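Local coordinates for Lysine/ornithine decarboxylase (Selenomonas ruminantium, PDB 5GJO), which decarboxylates L-lysine and L-ornithine with similar efficiency, using pyridoxal 5'-phosphate as cofactor, to give cadaverine and putrescine, at residues A132-K144 with L149-L161. The protein carries 2 engineered substitutions. Residues are numbered along the deposited sequence; the frame is centred on the assembly and turned at random. Where two conformers were deposited one is given.
With SO4 (sulfate ion), chain C.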
loop_
_atom_site.group_PDB
_atom_site.type_symbol
_atom_site.label_atom_id
_atom_site.label_comp_id
_atom_site.label_asym_id
_atom_site.label_seq_id
_atom_site.Cartn_x
_atom_site.Cartn_y
_atom_site.Cartn_z
ATOM N N ALA A 132 -16.329 -22.413 -20.900
ATOM C CA ALA A 132 -15.544 -21.114 -21.075
ATOM C C ALA A 132 -14.373 -21.305 -21.968
ATOM O O ALA A 132 -13.753 -22.416 -21.977
ATOM C CB ALA A 132 -15.082 -20.581 -19.709
ATOM N N ASP A 133 -14.036 -20.288 -22.740
ATOM C CA ASP A 133 -12.817 -20.259 -23.471
ATOM C C ASP A 133 -11.631 -20.115 -22.476
ATOM O O ASP A 133 -11.651 -19.210 -21.582
ATOM C CB ASP A 133 -12.821 -19.078 -24.451
ATOM C CG ASP A 133 -13.898 -19.173 -25.467
ATOM O OD1 ASP A 133 -14.220 -20.325 -25.827
ATOM O OD2 ASP A 133 -14.430 -18.121 -25.889
ATOM N N VAL A 134 -10.621 -20.951 -22.671
ATOM C CA VAL A 134 -9.392 -20.864 -21.856
ATOM C C VAL A 134 -8.148 -20.770 -22.694
ATOM O O VAL A 134 -8.006 -21.370 -23.776
ATOM C CB VAL A 134 -9.246 -22.011 -20.821
ATOM C CG1 VAL A 134 -10.383 -22.027 -19.884
ATOM C CG2 VAL A 134 -9.078 -23.389 -21.542
ATOM N N LEU A 135 -7.219 -19.881 -22.264
ATOM C CA LEU A 135 -5.900 -19.792 -22.820
ATOM C C LEU A 135 -4.934 -20.237 -21.722
ATOM O O LEU A 135 -4.953 -19.754 -20.588
ATOM C CB LEU A 135 -5.520 -18.373 -23.250
ATOM C CG LEU A 135 -6.432 -17.700 -24.287
ATOM C CD1 LEU A 135 -7.749 -17.401 -23.655
ATOM C CD2 LEU A 135 -5.828 -16.343 -24.619
ATOM N N VAL A 136 -4.017 -21.127 -22.083
ATOM C CA VAL A 136 -3.069 -21.602 -21.133
ATOM C C VAL A 136 -1.881 -20.622 -21.188
ATOM O O VAL A 136 -1.455 -20.259 -22.251
ATOM C CB VAL A 136 -2.574 -23.045 -21.392
ATOM C CG1 VAL A 136 -1.876 -23.215 -22.688
ATOM C CG2 VAL A 136 -1.671 -23.509 -20.236
ATOM N N ARG A 137 -1.402 -20.248 -19.999
ATOM C CA ARG A 137 -0.299 -19.265 -19.914
ATOM C C ARG A 137 0.984 -20.059 -19.744
ATOM O O ARG A 137 1.102 -20.835 -18.744
ATOM C CB ARG A 137 -0.465 -18.432 -18.674
ATOM C CG ARG A 137 0.592 -17.321 -18.593
ATOM C CD ARG A 137 0.227 -16.392 -17.468
ATOM N NE ARG A 137 1.296 -15.471 -17.131
ATOM C CZ ARG A 137 1.119 -14.465 -16.265
ATOM N NH1 ARG A 137 -0.096 -14.129 -15.826
ATOM N NH2 ARG A 137 2.181 -13.705 -15.913
ATOM N N ILE A 138 1.903 -19.825 -20.633
ATOM C CA ILE A 138 3.240 -20.427 -20.591
ATOM C C ILE A 138 4.266 -19.475 -19.955
ATOM O O ILE A 138 4.214 -18.256 -20.155
ATOM C CB ILE A 138 3.757 -20.845 -21.987
ATOM C CG1 ILE A 138 3.774 -19.708 -23.026
ATOM C CG2 ILE A 138 2.930 -22.029 -22.494
ATOM C CD1 ILE A 138 4.456 -20.004 -24.335
ATOM N N ALA A 139 5.199 -20.080 -19.253
ATOM C CA ALA A 139 6.336 -19.404 -18.690
ATOM C C ALA A 139 7.355 -19.138 -19.796
ATOM O O ALA A 139 7.755 -20.039 -20.512
ATOM C CB ALA A 139 6.907 -20.237 -17.525
ATOM N N VAL A 140 7.779 -17.889 -19.914
ATOM C CA VAL A 140 8.695 -17.415 -20.897
ATOM C C VAL A 140 9.877 -16.650 -20.287
ATOM O O VAL A 140 9.844 -16.270 -19.118
ATOM C CB VAL A 140 7.958 -16.615 -21.977
ATOM C CG1 VAL A 140 6.890 -17.462 -22.605
ATOM C CG2 VAL A 140 7.422 -15.280 -21.436
ATOM N N ARG A 141 10.939 -16.545 -21.061
ATOM C CA ARG A 141 12.195 -15.881 -20.641
ATOM C C ARG A 141 12.186 -14.384 -20.893
ATOM O O ARG A 141 11.656 -13.920 -21.862
ATOM C CB ARG A 141 13.376 -16.391 -21.448
ATOM C CG ARG A 141 13.681 -17.829 -21.236
ATOM C CD ARG A 141 14.996 -18.155 -21.961
ATOM N NE ARG A 141 15.102 -19.559 -21.776
ATOM C CZ ARG A 141 14.735 -20.446 -22.672
ATOM N NH1 ARG A 141 14.353 -20.078 -23.878
ATOM N NH2 ARG A 141 14.859 -21.729 -22.364
ATOM N N ASN A 142 12.845 -13.639 -20.020
ATOM C CA ASN A 142 13.070 -12.216 -20.222
ATOM C C ASN A 142 14.151 -11.702 -19.290
ATOM O O ASN A 142 13.969 -11.744 -18.099
ATOM C CB ASN A 142 11.780 -11.401 -20.033
ATOM C CG ASN A 142 11.897 -9.977 -20.569
ATOM O OD1 ASN A 142 12.960 -9.535 -20.914
ATOM N ND2 ASN A 142 10.779 -9.281 -20.665
ATOM N N ASN A 143 15.246 -11.334 -19.970
ATOM C CA ASN A 143 16.369 -10.845 -19.188
ATOM C C ASN A 143 16.286 -9.363 -18.869
ATOM O O ASN A 143 17.167 -8.853 -18.168
ATOM C CB ASN A 143 17.681 -11.056 -19.950
ATOM C CG ASN A 143 18.085 -12.510 -20.039
ATOM O OD1 ASN A 143 17.719 -13.322 -19.197
ATOM N ND2 ASN A 143 18.822 -12.837 -21.083
ATOM N N LYS A 144 15.257 -8.656 -19.402
ATOM C CA LYS A 144 15.118 -7.241 -19.129
ATOM C C LYS A 144 13.726 -6.816 -18.646
ATOM O O LYS A 144 13.190 -5.847 -19.099
ATOM C CB LYS A 144 15.488 -6.449 -20.384
ATOM C CG LYS A 144 16.850 -6.752 -20.949
ATOM C CD LYS A 144 17.092 -5.917 -22.182
ATOM C CE LYS A 144 18.417 -6.226 -22.825
ATOM N NZ LYS A 144 18.650 -5.220 -23.885
ATOM N N LEU A 149 7.294 -11.955 -14.232
ATOM C CA LEU A 149 5.944 -12.460 -14.263
ATOM C C LEU A 149 5.941 -13.922 -14.712
ATOM O O LEU A 149 4.957 -14.393 -15.311
ATOM C CB LEU A 149 5.037 -11.566 -15.087
ATOM C CG LEU A 149 4.837 -10.163 -14.475
ATOM C CD1 LEU A 149 3.920 -9.400 -15.444
ATOM C CD2 LEU A 149 4.259 -10.224 -13.050
ATOM N N ASN A 150 7.061 -14.625 -14.463
ATOM C CA ASN A 150 7.177 -16.003 -14.968
ATOM C C ASN A 150 7.699 -17.002 -13.965
ATOM O O ASN A 150 8.046 -18.151 -14.352
ATOM C CB ASN A 150 8.017 -15.983 -16.229
ATOM C CG ASN A 150 7.249 -15.374 -17.404
ATOM O OD1 ASN A 150 6.478 -16.058 -18.061
ATOM N ND2 ASN A 150 7.470 -14.089 -17.686
ATOM N N THR A 151 7.758 -16.606 -12.701
ATOM C CA THR A 151 8.041 -17.547 -11.620
ATOM C C THR A 151 6.773 -17.968 -10.888
ATOM O O THR A 151 6.509 -19.148 -10.770
ATOM C CB THR A 151 9.112 -16.963 -10.694
ATOM O OG1 THR A 151 10.293 -16.803 -11.487
ATOM C CG2 THR A 151 9.400 -17.864 -9.526
ATOM N N LYS A 152 6.042 -16.986 -10.337
ATOM C CA LYS A 152 4.713 -17.173 -9.745
ATOM C C LYS A 152 3.652 -17.635 -10.759
ATOM O O LYS A 152 2.567 -18.173 -10.321
ATOM C CB LYS A 152 4.311 -15.911 -9.008
ATOM C CG LYS A 152 2.981 -15.980 -8.205
ATOM C CD LYS A 152 2.796 -14.705 -7.360
ATOM C CE LYS A 152 1.530 -14.764 -6.540
ATOM N NZ LYS A 152 0.213 -14.642 -7.267
ATOM N N PHE A 153 3.849 -17.283 -12.030
ATOM C CA PHE A 153 2.886 -17.550 -13.126
ATOM C C PHE A 153 3.534 -18.309 -14.240
ATOM O O PHE A 153 4.777 -18.206 -14.438
ATOM C CB PHE A 153 2.399 -16.184 -13.683
ATOM C CG PHE A 153 2.010 -15.192 -12.608
ATOM C CD1 PHE A 153 0.823 -15.304 -11.929
ATOM C CD2 PHE A 153 2.900 -14.192 -12.195
ATOM C CE1 PHE A 153 0.494 -14.396 -10.938
ATOM C CE2 PHE A 153 2.588 -13.303 -11.144
ATOM C CZ PHE A 153 1.349 -13.397 -10.571
ATOM N N GLY A 154 2.733 -19.042 -15.014
ATOM C CA GLY A 154 3.172 -19.567 -16.281
ATOM C C GLY A 154 3.496 -21.072 -16.060
ATOM O O GLY A 154 4.187 -21.431 -15.088
ATOM N N ALA A 155 2.936 -21.925 -16.890
ATOM C CA ALA A 155 3.273 -23.370 -16.894
ATOM C C ALA A 155 4.502 -23.624 -17.696
ATOM O O ALA A 155 4.762 -22.962 -18.708
ATOM C CB ALA A 155 2.136 -24.156 -17.517
ATOM N N PRO A 156 5.251 -24.685 -17.368
ATOM C CA PRO A 156 6.302 -25.105 -18.283
ATOM C C PRO A 156 5.765 -25.375 -19.672
ATOM O O PRO A 156 4.631 -25.867 -19.814
ATOM C CB PRO A 156 6.864 -26.375 -17.653
ATOM C CG PRO A 156 6.455 -26.332 -16.202
ATOM C CD PRO A 156 5.152 -25.517 -16.168
ATOM N N VAL A 157 6.489 -24.989 -20.695
ATOM C CA VAL A 157 5.956 -25.096 -22.072
ATOM C C VAL A 157 5.626 -26.562 -22.397
ATOM O O VAL A 157 4.703 -26.792 -23.104
ATOM C CB VAL A 157 6.868 -24.526 -23.202
ATOM C CG1 VAL A 157 7.212 -23.066 -22.933
ATOM C CG2 VAL A 157 8.130 -25.257 -23.374
ATOM N N GLU A 158 6.353 -27.502 -21.829
ATOM C CA GLU A 158 6.102 -28.894 -22.115
ATOM C C GLU A 158 4.834 -29.447 -21.419
ATOM O O GLU A 158 4.482 -30.579 -21.649
ATOM C CB GLU A 158 7.359 -29.733 -21.889
ATOM C CG GLU A 158 7.769 -29.874 -20.441
ATOM C CD GLU A 158 8.645 -28.754 -19.889
ATOM O OE1 GLU A 158 9.194 -28.993 -18.795
ATOM O OE2 GLU A 158 8.788 -27.669 -20.492
ATOM N N GLU A 159 4.201 -28.662 -20.544
ATOM C CA GLU A 159 2.936 -29.052 -19.950
ATOM C C GLU A 159 1.757 -28.356 -20.608
ATOM O O GLU A 159 0.661 -28.661 -20.260
ATOM C CB GLU A 159 3.017 -28.709 -18.465
ATOM C CG GLU A 159 1.975 -29.189 -17.523
ATOM C CD GLU A 159 2.231 -28.780 -16.049
ATOM O OE1 GLU A 159 1.198 -28.749 -15.310
ATOM O OE2 GLU A 159 3.441 -28.572 -15.657
ATOM N N ALA A 160 2.009 -27.362 -21.455
ATOM C CA ALA A 160 0.948 -26.500 -22.010
ATOM C C ALA A 160 -0.140 -27.288 -22.705
ATOM O O ALA A 160 -1.303 -27.116 -22.393
ATOM C CB ALA A 160 1.531 -25.481 -22.902
ATOM N N LEU A 161 0.230 -28.192 -23.612
ATOM C CA LEU A 161 -0.792 -28.879 -24.393
ATOM C C LEU A 161 -1.498 -29.908 -23.535
ATOM O O LEU A 161 -2.712 -30.081 -23.637
ATOM C CB LEU A 161 -0.200 -29.467 -25.649
ATOM C CG LEU A 161 0.419 -28.411 -26.560
ATOM C CD1 LEU A 161 1.023 -29.103 -27.744
ATOM C CD2 LEU A 161 -0.642 -27.379 -26.953
HETATM S S SO4 C . 16.618 -7.245 -26.684
HETATM O O1 SO4 C . 15.375 -6.936 -27.454
HETATM O O2 SO4 C . 17.688 -7.615 -27.600
HETATM O O3 SO4 C . 16.940 -5.924 -26.069
HETATM O O4 SO4 C . 16.426 -8.263 -25.617
HETATM O O HOH W 1 3.919 -15.817 -18.951
HETATM O O HOH W 2 8.581 -22.751 -20.006
#
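Arg137 and Ala139 grip Ala155 through a single beta bridge centred on Ile138: Ala155 N gives a nearly straight bond to Arg137 O (2.8 Å), and Ala155 O accepts from Ala139 N (3.0 Å). The backbones stay close just beside it, Gly154 CA lying 4.0 Å from Ala139 CA and also making a CA-H...O contact to Arg137 O. The Arg137 side chain, with CG anti to the backbone N (chi1 -176°) and extended as far as NE, brings its guanidinium against Phe153, whose CB, rather than the ring, sits over the centre of one guanidinium face, although ring and guanidinium planes lie only 16° apart. NH2 reaches a lone pair of Leu149 O in the carbonyl plane, but the bond is bent, with an angle of 130° at the hydrogen. Further along, Asn150 OD1 takes Val140 N (2.9 Å) from well above its amide plane, while ND2 binds His180 O. A water joins Arg137 NE to this end of the contact, lying within bonding distance of both Ile138 O and Asn150 OD1. On the buried apolar side, Ile138 CG2 meets Ala160 CB at 3.7 Å, and Val136 CG1 stands a little farther from the same methyl.

The looser edge lies between partly exposed Ala139 and Val157, where a second water bridges Ala139 O to Val157 N.

Leu149 also touches the pyridoxal phosphate and, like Phe153, packs on Cys324 of the second subunit, the probable proton donor shared across the dimer. The contact thus folds the loop after strand 133-137 of the TIM-type barrel back on itself before helix 160-169 carries the chain across to the parallel neighbouring strand 173-178, whose Ile177 packs on Val136 and Ile138.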